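Local structure of aspartate-semialdehyde dehydrogenase 2 (Vibrio cholerae, 2QZ9) at residues S159-G164 with V240-A245; Q191-N196 with C235-V240; G288-L293 with N315-A320. The protein catalyses the NADPH-dependent reductive dephosphorylation of L-aspartyl-4-phosphate to L-aspartate-semialdehyde, a step in lysine and methionine biosynthesis, and works as a homodimer. One frame throughout, in Å; residues are numbered along the deposited sequence.

Contact 1 of 3, residues S159-G164 with V240-A245; sequences SVSGAG and VFYGHA
Ser159 and Val240 bring their CA atoms to 4.7 Å, the closest pair of CA atoms between the loop that follows strand 149-158 and the loop that runs into strand 244-252. At this point Val160 N donates to Val240 O at 3.0 Å, and the 167° angle at the hydrogen makes the bond nearly straight. One residue on in both segments, Ser161 N reaches Phe241 O at 3.3 Å, a longer and more bent bond (136°). Two successive amides thus meet two successive carbonyls just as the short 3-10 segment 160-162 begins.

Ser159 points its CB into the opposing loop. With Ser159 OG between the backbone N and the carbonyl carbon (chi1 62°), the hydroxyl donates to Gly243 O at 3.0 Å, approaching from above the carbonyl plane; Gln282 NE2 is a second donor to that oxygen. Ser159 OG also lies 3.3 Å from His244 CD2, so the imidazole comes in against the serine backbone and hydroxyl, with His244 CD2 3.1 Å from Ser159 N. Ser161 OG approaches Phe241 O to 3.0 Å and accepts a hydrogen bond from Asn315 ND2. Val160 CG2 packs obliquely near the Phe241 ring, which also meets Phe195 of the second subunit.

His244 is the predicted proton acceptor and its side chain lies about 3 Å from that of the catalytic nucleophile Cys131, while Ser161 and Gly162 are predicted to bind NADP(+). The Ser159 OG bond holds the carbonyl of Gly243, the residue just before His244, which is consistent with fixing the backbone that carries the imidazole.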
loop_
_atom_site.group_PDB
_atom_site.type_symbol
_atom_site.label_atom_id
_atom_site.label_comp_id
_atom_site.label_asym_id
_atom_site.label_seq_id
_atom_site.Cartn_x
_atom_site.Cartn_y
_atom_site.Cartn_z
ATOM N N SER A 159 -5.426 2.805 -7.905
ATOM C CA SER A 159 -5.245 2.353 -9.282
ATOM C C SER A 159 -4.980 3.510 -10.244
ATOM O O SER A 159 -5.336 4.679 -9.962
ATOM C CB SER A 159 -6.457 1.558 -9.736
ATOM O OG SER A 159 -7.618 2.362 -9.707
ATOM N N VAL A 160 -4.356 3.174 -11.375
ATOM C CA VAL A 160 -3.933 4.157 -12.379
ATOM C C VAL A 160 -5.115 4.796 -13.107
ATOM O O VAL A 160 -4.952 5.817 -13.766
ATOM C CB VAL A 160 -2.928 3.557 -13.427
ATOM C CG1 VAL A 160 -1.615 3.162 -12.757
ATOM C CG2 VAL A 160 -3.544 2.371 -14.154
ATOM N N SER A 161 -6.294 4.190 -12.986
ATOM C CA SER A 161 -7.519 4.726 -13.572
ATOM C C SER A 161 -8.003 6.008 -12.888
ATOM O O SER A 161 -9.009 6.598 -13.308
ATOM C CB SER A 161 -8.640 3.691 -13.549
ATOM O OG SER A 161 -9.048 3.422 -12.222
ATOM N N GLY A 162 -7.304 6.414 -11.827
ATOM C CA GLY A 162 -7.560 7.684 -11.164
ATOM C C GLY A 162 -6.887 8.797 -11.936
ATOM O O GLY A 162 -7.311 9.945 -11.862
ATOM N N ALA A 163 -5.837 8.440 -12.681
ATOM C CA ALA A 163 -5.125 9.362 -13.570
ATOM C C ALA A 163 -5.697 9.308 -14.985
ATOM O O ALA A 163 -5.039 9.715 -15.950
ATOM C CB ALA A 163 -3.642 9.049 -13.593
ATOM N N GLY A 164 -6.920 8.805 -15.098
ATOM C CA GLY A 164 -7.594 8.696 -16.379
ATOM C C GLY A 164 -6.922 7.710 -17.313
ATOM O O GLY A 164 -6.137 6.851 -16.882
ATOM N N VAL A 240 -2.319 -1.254 -10.541
ATOM C CA VAL A 240 -3.640 -1.857 -10.634
ATOM C C VAL A 240 -4.449 -1.004 -11.620
ATOM O O VAL A 240 -4.213 0.200 -11.716
ATOM C CB VAL A 240 -4.320 -1.882 -9.240
ATOM C CG1 VAL A 240 -5.730 -2.436 -9.312
ATOM C CG2 VAL A 240 -3.462 -2.694 -8.250
ATOM N N PHE A 241 -5.379 -1.627 -12.348
ATOM C CA PHE A 241 -6.149 -0.918 -13.372
ATOM C C PHE A 241 -7.312 -0.152 -12.773
ATOM O O PHE A 241 -7.313 1.080 -12.831
ATOM C CB PHE A 241 -6.591 -1.850 -14.523
ATOM C CG PHE A 241 -5.475 -2.180 -15.484
ATOM C CD1 PHE A 241 -5.027 -3.483 -15.633
ATOM C CD2 PHE A 241 -4.852 -1.172 -16.217
ATOM C CE1 PHE A 241 -3.977 -3.785 -16.505
ATOM C CE2 PHE A 241 -3.805 -1.460 -17.092
ATOM C CZ PHE A 241 -3.364 -2.777 -17.235
ATOM N N TYR A 242 -8.261 -0.884 -12.180
ATOM C CA TYR A 242 -9.479 -0.326 -11.587
ATOM C C TYR A 242 -9.615 -0.691 -10.106
ATOM O O TYR A 242 -9.096 -1.724 -9.660
ATOM C CB TYR A 242 -10.714 -0.808 -12.366
ATOM C CG TYR A 242 -10.478 -0.827 -13.867
ATOM C CD1 TYR A 242 -10.494 0.356 -14.611
ATOM C CD2 TYR A 242 -10.204 -2.023 -14.530
ATOM C CE1 TYR A 242 -10.257 0.344 -15.989
ATOM C CE2 TYR A 242 -9.972 -2.050 -15.904
ATOM C CZ TYR A 242 -9.995 -0.861 -16.623
ATOM O OH TYR A 242 -9.765 -0.890 -17.979
ATOM N N GLY A 243 -10.320 0.159 -9.359
ATOM C CA GLY A 243 -10.538 -0.021 -7.920
ATOM C C GLY A 243 -9.465 0.631 -7.054
ATOM O O GLY A 243 -8.290 0.623 -7.395
ATOM N N HIS A 244 -9.869 1.203 -5.922
ATOM C CA HIS A 244 -8.900 1.655 -4.924
ATOM C C HIS A 244 -9.078 0.828 -3.674
ATOM O O HIS A 244 -10.176 0.401 -3.371
ATOM C CB HIS A 244 -9.075 3.132 -4.567
ATOM C CG HIS A 244 -8.799 4.066 -5.698
ATOM N ND1 HIS A 244 -9.270 5.366 -5.720
ATOM C CD2 HIS A 244 -8.110 3.897 -6.846
ATOM C CE1 HIS A 244 -8.866 5.957 -6.830
ATOM N NE2 HIS A 244 -8.165 5.086 -7.533
ATOM N N ALA A 245 -7.982 0.614 -2.959
ATOM C CA ALA A 245 -8.013 -0.062 -1.678
ATOM C C ALA A 245 -7.376 0.857 -0.642
ATOM O O ALA A 245 -6.516 1.667 -0.974
ATOM C CB ALA A 245 -7.258 -1.374 -1.765
#

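Contact 2 of 3, residues Q191-N196 with C235-V240; sequences QQIAFN and CVRVPV
Pro239 turns its CB and CG toward a type II beta turn, Ile193 to Asn196, without one hydrogen bond crossing between the segments. Pro239 CG comes to 3.1 Å from Asn196 O and 3.6 Å from Ile193 O, so two carbonyl oxygens of the turn meet the same ring carbon. Both partners are tightly folded: Pro239 is the centre of an inverse gamma turn, with Val240 N bonded to Val238 O at 2.8 Å, and the beta turn is closed by Asn196 N to Ile193 O.

The apolar meeting is between Ile193 and Arg237. With CG1 anti to the backbone N (chi1 -172°), Ile193 extends its CD1 to 3.6 Å from Arg237 CG, touching the aliphatic base of a chain that bends at chi2 and chi3. The guanidinium leads away from this turn, and Arg237 NH1 is bonded to Ser159 O.

Asn196 ND2 donates to Gln192 O at 2.8 Å, with the acceptor in the amide plane; Asn196 ND2 and OD1 also bond to Thr281 and Val283 of the second subunit, and the Phe195 ring meets Phe241 there. One loop therefore meets both the second subunit, by polar and aromatic groups, and the stem of Arg237, a residue predicted to bind substrate.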
loop_
_atom_site.group_PDB
_atom_site.type_symbol
_atom_site.label_atom_id
_atom_site.label_comp_id
_atom_site.label_asym_id
_atom_site.label_seq_id
_atom_site.Cartn_x
_atom_site.Cartn_y
_atom_site.Cartn_z
ATOM N N GLN A 191 7.712 8.797 -11.914
ATOM C CA GLN A 191 8.499 7.561 -11.896
ATOM C C GLN A 191 7.734 6.474 -12.634
ATOM O O GLN A 191 6.574 6.671 -13.000
ATOM C CB GLN A 191 8.850 7.129 -10.457
ATOM C CG GLN A 191 9.472 8.242 -9.610
ATOM C CD GLN A 191 10.371 7.741 -8.486
ATOM O OE1 GLN A 191 10.762 6.576 -8.449
ATOM N NE2 GLN A 191 10.713 8.634 -7.573
ATOM N N GLN A 192 8.400 5.346 -12.878
ATOM C CA GLN A 192 7.789 4.188 -13.538
ATOM C C GLN A 192 6.724 3.583 -12.628
ATOM O O GLN A 192 6.944 3.442 -11.420
ATOM C CB GLN A 192 8.870 3.148 -13.851
ATOM C CG GLN A 192 8.378 1.849 -14.488
ATOM C CD GLN A 192 9.437 0.748 -14.465
ATOM O OE1 GLN A 192 9.147 -0.402 -14.114
ATOM N NE2 GLN A 192 10.674 1.098 -14.826
ATOM N N ILE A 193 5.579 3.232 -13.211
ATOM C CA ILE A 193 4.472 2.662 -12.456
ATOM C C ILE A 193 4.398 1.136 -12.563
ATOM O O ILE A 193 4.105 0.456 -11.570
ATOM C CB ILE A 193 3.092 3.320 -12.818
ATOM C CG1 ILE A 193 1.978 2.831 -11.878
ATOM C CG2 ILE A 193 2.711 3.054 -14.262
ATOM C CD1 ILE A 193 2.280 3.017 -10.386
ATOM N N ALA A 194 4.646 0.608 -13.764
ATOM C CA ALA A 194 4.653 -0.831 -13.987
ATOM C C ALA A 194 5.573 -1.497 -12.962
ATOM O O ALA A 194 6.712 -1.073 -12.779
ATOM C CB ALA A 194 5.110 -1.144 -15.415
ATOM N N PHE A 195 5.050 -2.506 -12.269
ATOM C CA PHE A 195 5.782 -3.211 -11.191
ATOM C C PHE A 195 6.402 -2.281 -10.146
ATOM O O PHE A 195 7.497 -2.560 -9.634
ATOM C CB PHE A 195 6.890 -4.113 -11.758
ATOM C CG PHE A 195 6.458 -4.979 -12.896
ATOM C CD1 PHE A 195 7.037 -4.818 -14.156
ATOM C CD2 PHE A 195 5.499 -5.968 -12.717
ATOM C CE1 PHE A 195 6.650 -5.631 -15.229
ATOM C CE2 PHE A 195 5.105 -6.778 -13.778
ATOM C CZ PHE A 195 5.681 -6.606 -15.040
ATOM N N ASN A 196 5.709 -1.184 -9.838
ATOM C CA ASN A 196 6.218 -0.188 -8.898
ATOM C C ASN A 196 5.088 0.466 -8.088
ATOM O O ASN A 196 3.918 0.381 -8.456
ATOM C CB ASN A 196 7.035 0.879 -9.640
ATOM C CG ASN A 196 8.104 1.526 -8.776
ATOM O OD1 ASN A 196 8.581 0.943 -7.807
ATOM N ND2 ASN A 196 8.507 2.734 -9.148
ATOM N N CYS A 235 -1.015 8.636 0.436
ATOM C CA CYS A 235 -1.637 8.127 -0.782
ATOM C C CYS A 235 -0.597 7.623 -1.795
ATOM O O CYS A 235 0.347 8.336 -2.142
ATOM C CB CYS A 235 -2.530 9.207 -1.401
ATOM S SG CYS A 235 -3.896 9.708 -0.312
ATOM N N VAL A 236 -0.782 6.383 -2.252
ATOM C CA VAL A 236 0.197 5.695 -3.109
ATOM C C VAL A 236 -0.466 5.165 -4.392
ATOM O O VAL A 236 -1.516 4.536 -4.330
ATOM C CB VAL A 236 0.887 4.509 -2.350
ATOM C CG1 VAL A 236 1.958 3.837 -3.215
ATOM C CG2 VAL A 236 1.499 4.972 -0.993
ATOM N N ARG A 237 0.147 5.436 -5.551
ATOM C CA ARG A 237 -0.304 4.820 -6.797
ATOM C C ARG A 237 0.281 3.415 -6.917
ATOM O O ARG A 237 1.492 3.227 -6.748
ATOM C CB ARG A 237 0.113 5.651 -8.012
ATOM C CG ARG A 237 -0.463 5.139 -9.342
ATOM C CD ARG A 237 -1.864 5.699 -9.638
ATOM N NE ARG A 237 -1.879 7.156 -9.666
ATOM C CZ ARG A 237 -2.974 7.914 -9.599
ATOM N NH1 ARG A 237 -4.186 7.375 -9.471
ATOM N NH2 ARG A 237 -2.844 9.225 -9.629
ATOM N N VAL A 238 -0.574 2.440 -7.207
ATOM C CA VAL A 238 -0.130 1.053 -7.399
ATOM C C VAL A 238 -0.467 0.550 -8.822
ATOM O O VAL A 238 -1.320 1.148 -9.485
ATOM C CB VAL A 238 -0.695 0.104 -6.295
ATOM C CG1 VAL A 238 -0.113 0.479 -4.929
ATOM C CG2 VAL A 238 -2.233 0.119 -6.274
ATOM N N PRO A 239 0.211 -0.535 -9.292
ATOM C CA PRO A 239 0.066 -1.034 -10.671
ATOM C C PRO A 239 -1.187 -1.869 -10.862
ATOM O O PRO A 239 -1.121 -3.023 -11.285
ATOM C CB PRO A 239 1.331 -1.893 -10.884
ATOM C CG PRO A 239 2.107 -1.828 -9.590
ATOM C CD PRO A 239 1.178 -1.346 -8.535
ATOM N N VAL A 240 -2.319 -1.254 -10.541
ATOM C CA VAL A 240 -3.640 -1.857 -10.634
ATOM C C VAL A 240 -4.449 -1.004 -11.620
ATOM O O VAL A 240 -4.213 0.200 -11.716
ATOM C CB VAL A 240 -4.320 -1.882 -9.240
ATOM C CG1 VAL A 240 -5.730 -2.436 -9.312
ATOM C CG2 VAL A 240 -3.462 -2.694 -8.250
#

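Contact 3 of 3, residues G288-L293 with N315-A320; sequences GKDHVL and NVRKGA
Asp290 and Arg317 form the salt bridge that joins the loop leading into strand 292-299, part of the six-stranded mixed sheet, to the start of helix 317-335, where Arg317 also touches helix 14-25 of the NADP-binding Rossmann-type domain. Arg317 NH1 donates to Asp290 OD1 at 3.0 Å, and the 164° angle is close to straight. The carboxylate oxygen is met on its syn side and lies near the guanidinium plane, at the edge of the group; the two planes are turned 30° apart. Glu25 on helix 14-25 shares Arg317 NH1, which joins that helix to the contact, and Thr322 OG1 gives Asp290 OD1 a second bond.

Van der Waals contacts follow the aliphatic stem of Arg317, which is extended from CG to NE. Arg317 CB lies 3.4 Å from Lys289 O, and Arg317 CD is 3.6 Å from Gly288 C, while Gly288 O sits over one face of the guanidinium.

In Lys318, CG is anti to the backbone N (chi1 -176°) and the chain then bends, carrying NZ away to Glu111, Asn323 and Gln326. On the way Lys318 CD passes 3.5 Å from Asp290 O. The apolar touch is that of Lys318 CG, 3.7 Å from Val292 CG2.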
loop_
_atom_site.group_PDB
_atom_site.type_symbol
_atom_site.label_atom_id
_atom_site.label_comp_id
_atom_site.label_asym_id
_atom_site.label_seq_id
_atom_site.Cartn_x
_atom_site.Cartn_y
_atom_site.Cartn_z
ATOM N N GLY A 288 -16.579 -3.334 -11.198
ATOM C CA GLY A 288 -17.976 -3.379 -11.619
ATOM C C GLY A 288 -19.019 -3.264 -10.524
ATOM O O GLY A 288 -20.205 -3.396 -10.800
ATOM N N LYS A 289 -18.588 -3.010 -9.288
ATOM C CA LYS A 289 -19.503 -2.943 -8.143
ATOM C C LYS A 289 -19.858 -1.512 -7.743
ATOM O O LYS A 289 -19.046 -0.605 -7.876
ATOM C CB LYS A 289 -18.941 -3.691 -6.928
ATOM C CG LYS A 289 -18.398 -5.093 -7.223
ATOM C CD LYS A 289 -19.442 -6.056 -7.792
ATOM C CE LYS A 289 -18.786 -7.380 -8.233
ATOM N NZ LYS A 289 -17.944 -7.957 -7.119
ATOM N N ASP A 290 -21.072 -1.351 -7.222
ATOM C CA ASP A 290 -21.660 -0.069 -6.902
ATOM C C ASP A 290 -21.612 0.233 -5.407
ATOM O O ASP A 290 -22.042 1.310 -4.980
ATOM C CB ASP A 290 -23.131 -0.046 -7.348
ATOM C CG ASP A 290 -23.306 0.141 -8.851
ATOM O OD1 ASP A 290 -22.413 0.675 -9.541
ATOM O OD2 ASP A 290 -24.378 -0.248 -9.348
ATOM N N HIS A 291 -21.121 -0.721 -4.618
ATOM C CA HIS A 291 -21.104 -0.602 -3.154
ATOM C C HIS A 291 -19.669 -0.656 -2.614
ATOM O O HIS A 291 -18.710 -0.750 -3.384
ATOM C CB HIS A 291 -21.992 -1.686 -2.517
ATOM C CG HIS A 291 -21.511 -3.081 -2.762
ATOM N ND1 HIS A 291 -21.623 -3.705 -3.987
ATOM C CD2 HIS A 291 -20.908 -3.973 -1.940
ATOM C CE1 HIS A 291 -21.099 -4.917 -3.912
ATOM N NE2 HIS A 291 -20.660 -5.108 -2.678
ATOM N N VAL A 292 -19.517 -0.572 -1.295
ATOM C CA VAL A 292 -18.193 -0.546 -0.678
ATOM C C VAL A 292 -17.877 -1.902 -0.037
ATOM O O VAL A 292 -18.717 -2.507 0.611
ATOM C CB VAL A 292 -18.057 0.625 0.323
ATOM C CG1 VAL A 292 -16.709 0.592 1.061
ATOM C CG2 VAL A 292 -18.240 1.970 -0.407
ATOM N N LEU A 293 -16.650 -2.365 -0.229
ATOM C CA LEU A 293 -16.241 -3.664 0.299
ATOM C C LEU A 293 -15.255 -3.526 1.454
ATOM O O LEU A 293 -14.300 -2.760 1.372
ATOM C CB LEU A 293 -15.647 -4.512 -0.829
ATOM C CG LEU A 293 -16.619 -4.838 -1.972
ATOM C CD1 LEU A 293 -16.661 -3.712 -2.991
ATOM C CD2 LEU A 293 -16.198 -6.111 -2.660
ATOM N N ASN A 315 -13.601 2.832 -8.129
ATOM C CA ASN A 315 -13.441 4.285 -8.052
ATOM C C ASN A 315 -14.164 5.026 -9.174
ATOM O O ASN A 315 -14.351 6.240 -9.096
ATOM C CB ASN A 315 -11.951 4.652 -8.070
ATOM C CG ASN A 315 -11.218 4.018 -9.228
ATOM O OD1 ASN A 315 -11.227 2.803 -9.369
ATOM N ND2 ASN A 315 -10.597 4.830 -10.073
ATOM N N VAL A 316 -14.546 4.296 -10.221
ATOM C CA VAL A 316 -15.306 4.871 -11.333
ATOM C C VAL A 316 -16.817 4.801 -11.042
ATOM O O VAL A 316 -17.588 5.655 -11.504
ATOM C CB VAL A 316 -14.928 4.193 -12.671
ATOM C CG1 VAL A 316 -15.734 4.760 -13.825
ATOM C CG2 VAL A 316 -13.455 4.403 -12.958
ATOM N N ARG A 317 -17.223 3.801 -10.257
ATOM C CA ARG A 317 -18.623 3.620 -9.835
ATOM C C ARG A 317 -18.900 4.283 -8.501
ATOM O O ARG A 317 -19.105 5.491 -8.459
ATOM C CB ARG A 317 -19.036 2.140 -9.812
ATOM C CG ARG A 317 -18.998 1.507 -11.187
ATOM C CD ARG A 317 -19.654 0.156 -11.247
ATOM N NE ARG A 317 -19.919 -0.164 -12.645
ATOM C CZ ARG A 317 -21.135 -0.300 -13.168
ATOM N NH1 ARG A 317 -22.221 -0.188 -12.404
ATOM N NH2 ARG A 317 -21.265 -0.558 -14.462
ATOM N N LYS A 318 -18.905 3.520 -7.413
ATOM C CA LYS A 318 -19.184 4.112 -6.097
ATOM C C LYS A 318 -18.307 5.344 -5.856
ATOM O O LYS A 318 -18.769 6.341 -5.303
ATOM C CB LYS A 318 -19.031 3.090 -4.953
ATOM C CG LYS A 318 -19.394 3.615 -3.544
ATOM C CD LYS A 318 -20.802 4.212 -3.482
ATOM C CE LYS A 318 -21.090 4.889 -2.161
ATOM N NZ LYS A 318 -22.211 5.908 -2.329
ATOM N N GLY A 319 -17.062 5.285 -6.318
ATOM C CA GLY A 319 -16.131 6.397 -6.150
ATOM C C GLY A 319 -16.413 7.633 -7.003
ATOM O O GLY A 319 -15.681 8.618 -6.908
ATOM N N ALA A 320 -17.446 7.577 -7.852
ATOM C CA ALA A 320 -17.773 8.691 -8.755
ATOM C C ALA A 320 -19.193 8.622 -9.338
ATOM O O ALA A 320 -20.117 9.244 -8.810
ATOM C CB ALA A 320 -16.723 8.803 -9.890
#

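Contact 1 lies between the other two: its centre is 10 Å from that of contact 2 and 12 Å from that of contact 3, whereas contacts 2 and 3 are 21 Å apart between centres and do not touch. Along the chain, contact 2 is nested inside the loop that contact 1 closes, and the two share Val240; Val160 CG1 also packs 3.7 Å from Ile193 CG1. On the contact 3 side, Asn315 OD1 is 2.8 Å from Gly243 N. Each contact holds predicted ligand-binding residues: Ser161 and Gly162 in contact 1 and Asn315 in contact 3 for NADP(+), Arg237 in contact 2 for substrate. The Lys318 side chain of contact 3 is about 8 Å from that of Cys131.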